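Local coordinates for protein glutamate racemase (Francisella tularensis subsp. tularensis, PDB 3OUT) that belongs to the Asp/Glu/hydantoin racemase family and is built round two parallel beta sheets, with D-glutamic acid bound in its pocket, at residues Y237-P242 with V263-Y268. Numbering follows the deposited sequence.
Sequences YVTDIP and VSLDSY
Val263 sends its two methyls to different targets on 237-239: CG1 to the Tyr237 ring, CG2 to the Val238 carbonyl. CG1 meets the ring obliquely near CD1, at 3.5 Å, the two side chains crossing at about a right angle. CG2, held between the backbone N and the carbonyl carbon, rests 3.6 Å from Val238 O. That same oxygen accepts a backbone hydrogen bond from Val263 N at 2.9 Å. One residue on, Thr239 CA approaches Val263 O at 3.4 Å in a CA-H...O contact, and a water donates to both Thr239 O and Val263 O. Thr239 also divides its two branches: OG1 lies between the backbone N and the carbonyl carbon (chi1 55°) and bonds to Asp40 OD1 and Ala42 N, which leaves CG2 anti to the carbonyl carbon, touching Leu265 CG at 4.0 Å. Phe38 of strand 35-39 packs against Thr239, Val263 and Leu265. The Tyr237 hydroxyl bonds to Arg235 and to Arg51 of the second subunit, which also makes a cation-pi contact with this tyrosine. The parallel pairing of strands 234-238 and 259-262 is thus carried past its regular end by one direct backbone bond and a water bridge; in this buried contact Val238 O and Val263 O each gain a polar partner, Val263 N and the water, while apolar methyls pack beside them.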
ATOM      1  N   TYR B 237     -16.431  -1.273  -5.223  1.00  7.36           N
ATOM      2  CA  TYR B 237     -15.042  -0.892  -5.465  1.00  6.85           C
ATOM      3  C   TYR B 237     -14.137  -1.681  -4.550  1.00  7.60           C
ATOM      4  O   TYR B 237     -14.335  -1.695  -3.334  1.00  8.00           O
ATOM      5  CB  TYR B 237     -14.869   0.583  -5.182  1.00  6.74           C
ATOM      6  CG  TYR B 237     -15.401   1.521  -6.245  1.00  7.03           C
ATOM      7  CD1 TYR B 237     -15.135   1.315  -7.606  1.00 12.28           C
ATOM      8  CD2 TYR B 237     -16.083   2.662  -5.874  1.00  8.12           C
ATOM      9  CE1 TYR B 237     -15.581   2.249  -8.576  1.00 10.93           C
ATOM     10  CE2 TYR B 237     -16.527   3.586  -6.792  1.00 11.70           C
ATOM     11  CZ  TYR B 237     -16.287   3.380  -8.154  1.00 12.39           C
ATOM     12  OH  TYR B 237     -16.693   4.341  -9.086  1.00 13.99           O
ATOM     13  N   VAL B 238     -13.164  -2.398  -5.133  1.00  6.10           N
ATOM     14  CA  VAL B 238     -12.312  -3.260  -4.363  1.00  5.84           C
ATOM     15  C   VAL B 238     -10.855  -3.111  -4.802  1.00  6.89           C
ATOM     16  O   VAL B 238     -10.574  -2.818  -5.982  1.00  6.50           O
ATOM     17  CB  VAL B 238     -12.785  -4.753  -4.457  1.00  7.06           C
ATOM     18  CG1 VAL B 238     -14.173  -4.894  -3.826  1.00  6.56           C
ATOM     19  CG2 VAL B 238     -12.840  -5.238  -5.924  1.00  6.55           C
ATOM     20  N   THR B 239      -9.932  -3.350  -3.862  1.00  6.09           N
ATOM     21  CA  THR B 239      -8.504  -3.235  -4.175  1.00  7.37           C
ATOM     22  C   THR B 239      -7.869  -4.543  -4.670  1.00  6.95           C
ATOM     23  O   THR B 239      -6.713  -4.546  -5.043  1.00  7.36           O
ATOM     24  CB  THR B 239      -7.712  -2.720  -2.955  1.00  6.71           C
ATOM     25  OG1 THR B 239      -7.976  -3.572  -1.850  1.00  6.66           O
ATOM     26  CG2 THR B 239      -8.143  -1.279  -2.611  1.00  6.65           C
ATOM     27  N   ASP B 240      -8.638  -5.625  -4.686  1.00  6.58           N
ATOM     28  CA  ASP B 240      -8.195  -6.860  -5.382  1.00  6.90           C
ATOM     29  C   ASP B 240      -9.404  -7.667  -5.785  1.00  7.35           C
ATOM     30  O   ASP B 240     -10.480  -7.547  -5.171  1.00  7.41           O
ATOM     31  CB  ASP B 240      -7.330  -7.703  -4.462  1.00  6.79           C
ATOM     32  CG  ASP B 240      -6.555  -8.766  -5.217  1.00  8.63           C
ATOM     33  OD1 ASP B 240      -6.310  -8.518  -6.431  1.00  9.34           O
ATOM     34  OD2 ASP B 240      -6.249  -9.837  -4.627  1.00  8.76           O
ATOM     35  N   ILE B 241      -9.224  -8.486  -6.829  1.00  7.39           N
ATOM     36  CA  ILE B 241     -10.261  -9.422  -7.251  1.00  7.87           C
ATOM     37  C   ILE B 241      -9.569 -10.765  -7.436  1.00  8.33           C
ATOM     38  O   ILE B 241      -9.176 -11.133  -8.553  1.00  8.92           O
ATOM     39  CB  ILE B 241     -11.063  -8.941  -8.512  1.00  7.16           C
ATOM     40  CG1 ILE B 241     -11.695  -7.582  -8.198  1.00  8.61           C
ATOM     41  CG2 ILE B 241     -12.085 -10.007  -8.913  1.00  7.55           C
ATOM     42  CD1 ILE B 241     -12.299  -6.890  -9.396  1.00  9.94           C
ATOM     43  N   PRO B 242      -9.412 -11.514  -6.338  1.00  8.46           N
ATOM     44  CA  PRO B 242      -8.938 -12.900  -6.454  1.00  9.39           C
ATOM     45  C   PRO B 242     -10.042 -13.855  -6.912  1.00  8.94           C
ATOM     46  O   PRO B 242     -11.235 -13.522  -6.877  1.00  8.54           O
ATOM     47  CB  PRO B 242      -8.493 -13.233  -5.037  1.00  9.89           C
ATOM     48  CG  PRO B 242      -9.431 -12.414  -4.193  1.00 11.50           C
ATOM     49  CD  PRO B 242      -9.702 -11.139  -4.934  1.00  8.99           C
ATOM     50  N   VAL B 263      -9.831  -0.880  -7.990  1.00  7.72           N
ATOM     51  CA  VAL B 263      -9.294   0.432  -7.684  1.00  7.61           C
ATOM     52  C   VAL B 263      -8.027   0.301  -6.844  1.00  8.54           C
ATOM     53  O   VAL B 263      -7.650  -0.787  -6.375  1.00  8.80           O
ATOM     54  CB  VAL B 263     -10.353   1.297  -6.935  1.00  8.11           C
ATOM     55  CG1 VAL B 263     -11.678   1.412  -7.776  1.00  8.83           C
ATOM     56  CG2 VAL B 263     -10.592   0.760  -5.548  1.00  9.14           C
ATOM     57  N   SER B 264      -7.336   1.433  -6.711  1.00  9.54           N
ATOM     58  CA  SER B 264      -6.123   1.538  -5.937  1.00 10.27           C
ATOM     59  C   SER B 264      -6.206   2.636  -4.911  1.00 10.26           C
ATOM     60  O   SER B 264      -6.785   3.722  -5.160  1.00  9.68           O
ATOM     61  CB  SER B 264      -4.962   1.839  -6.885  1.00 11.53           C
ATOM     62  OG  SER B 264      -3.745   1.891  -6.168  1.00 11.05           O
ATOM     63  N   LEU B 265      -5.623   2.345  -3.749  1.00  8.46           N
ATOM     64  CA  LEU B 265      -5.442   3.325  -2.675  1.00  8.69           C
ATOM     65  C   LEU B 265      -4.039   3.950  -2.703  1.00 10.78           C
ATOM     66  O   LEU B 265      -3.690   4.670  -1.768  1.00 11.24           O
ATOM     67  CB  LEU B 265      -5.771   2.716  -1.321  1.00  8.58           C
ATOM     68  CG  LEU B 265      -7.256   2.365  -1.129  1.00  7.57           C
ATOM     69  CD1 LEU B 265      -7.465   1.549   0.183  1.00  7.36           C
ATOM     70  CD2 LEU B 265      -8.146   3.602  -1.173  1.00  7.35           C
ATOM     71  N   ASP B 266      -3.263   3.714  -3.763  1.00 11.42           N
ATOM     72  CA  ASP B 266      -1.879   4.227  -3.820  1.00 13.05           C
ATOM     73  C   ASP B 266      -1.780   5.755  -3.587  1.00 14.61           C
ATOM     74  O   ASP B 266      -0.795   6.227  -3.010  1.00 16.99           O
ATOM     75  CB  ASP B 266      -1.220   3.897  -5.164  1.00 13.79           C
ATOM     76  CG  ASP B 266      -0.890   2.430  -5.340  1.00 14.95           C
ATOM     77  OD1 ASP B 266      -0.873   1.642  -4.363  1.00 16.93           O
ATOM     78  OD2 ASP B 266      -0.582   2.075  -6.530  1.00 16.82           O
ATOM     79  N   SER B 267      -2.757   6.507  -4.068  1.00 13.74           N
ATOM     80  CA  SER B 267      -2.739   7.978  -3.945  1.00 16.27           C
ATOM     81  C   SER B 267      -3.403   8.514  -2.712  1.00 16.47           C
ATOM     82  O   SER B 267      -3.544   9.727  -2.600  1.00 17.79           O
ATOM     83  CB  SER B 267      -3.387   8.651  -5.166  1.00 17.06           C
ATOM     84  OG  SER B 267      -2.703   8.261  -6.337  1.00 21.36           O
ATOM     85  N   TYR B 268      -3.785   7.650  -1.774  1.00 15.32           N
ATOM     86  CA  TYR B 268      -4.604   8.040  -0.638  1.00 16.21           C
ATOM     87  C   TYR B 268      -3.875   7.869   0.675  1.00 17.69           C
ATOM     88  O   TYR B 268      -2.801   7.240   0.781  1.00 17.17           O
ATOM     89  CB  TYR B 268      -5.951   7.272  -0.646  1.00 15.99           C
ATOM     90  CG  TYR B 268      -6.869   7.739  -1.725  1.00 15.27           C
ATOM     91  CD1 TYR B 268      -7.724   8.806  -1.487  1.00 16.32           C
ATOM     92  CD2 TYR B 268      -6.860   7.180  -3.001  1.00 15.82           C
ATOM     93  CE1 TYR B 268      -8.554   9.270  -2.435  1.00 15.01           C
ATOM     94  CE2 TYR B 268      -7.721   7.670  -3.997  1.00 18.29           C
ATOM     95  CZ  TYR B 268      -8.560   8.708  -3.698  1.00 17.02           C
ATOM     96  OH  TYR B 268      -9.411   9.234  -4.639  1.00 21.36           O
ATOM     97  OXT TYR B 268      -4.354   8.415   1.685  1.00 20.12           O
TER
HETATM   98  O   HOH W   1      -5.393  -2.291  -6.902  1.00 22.36           O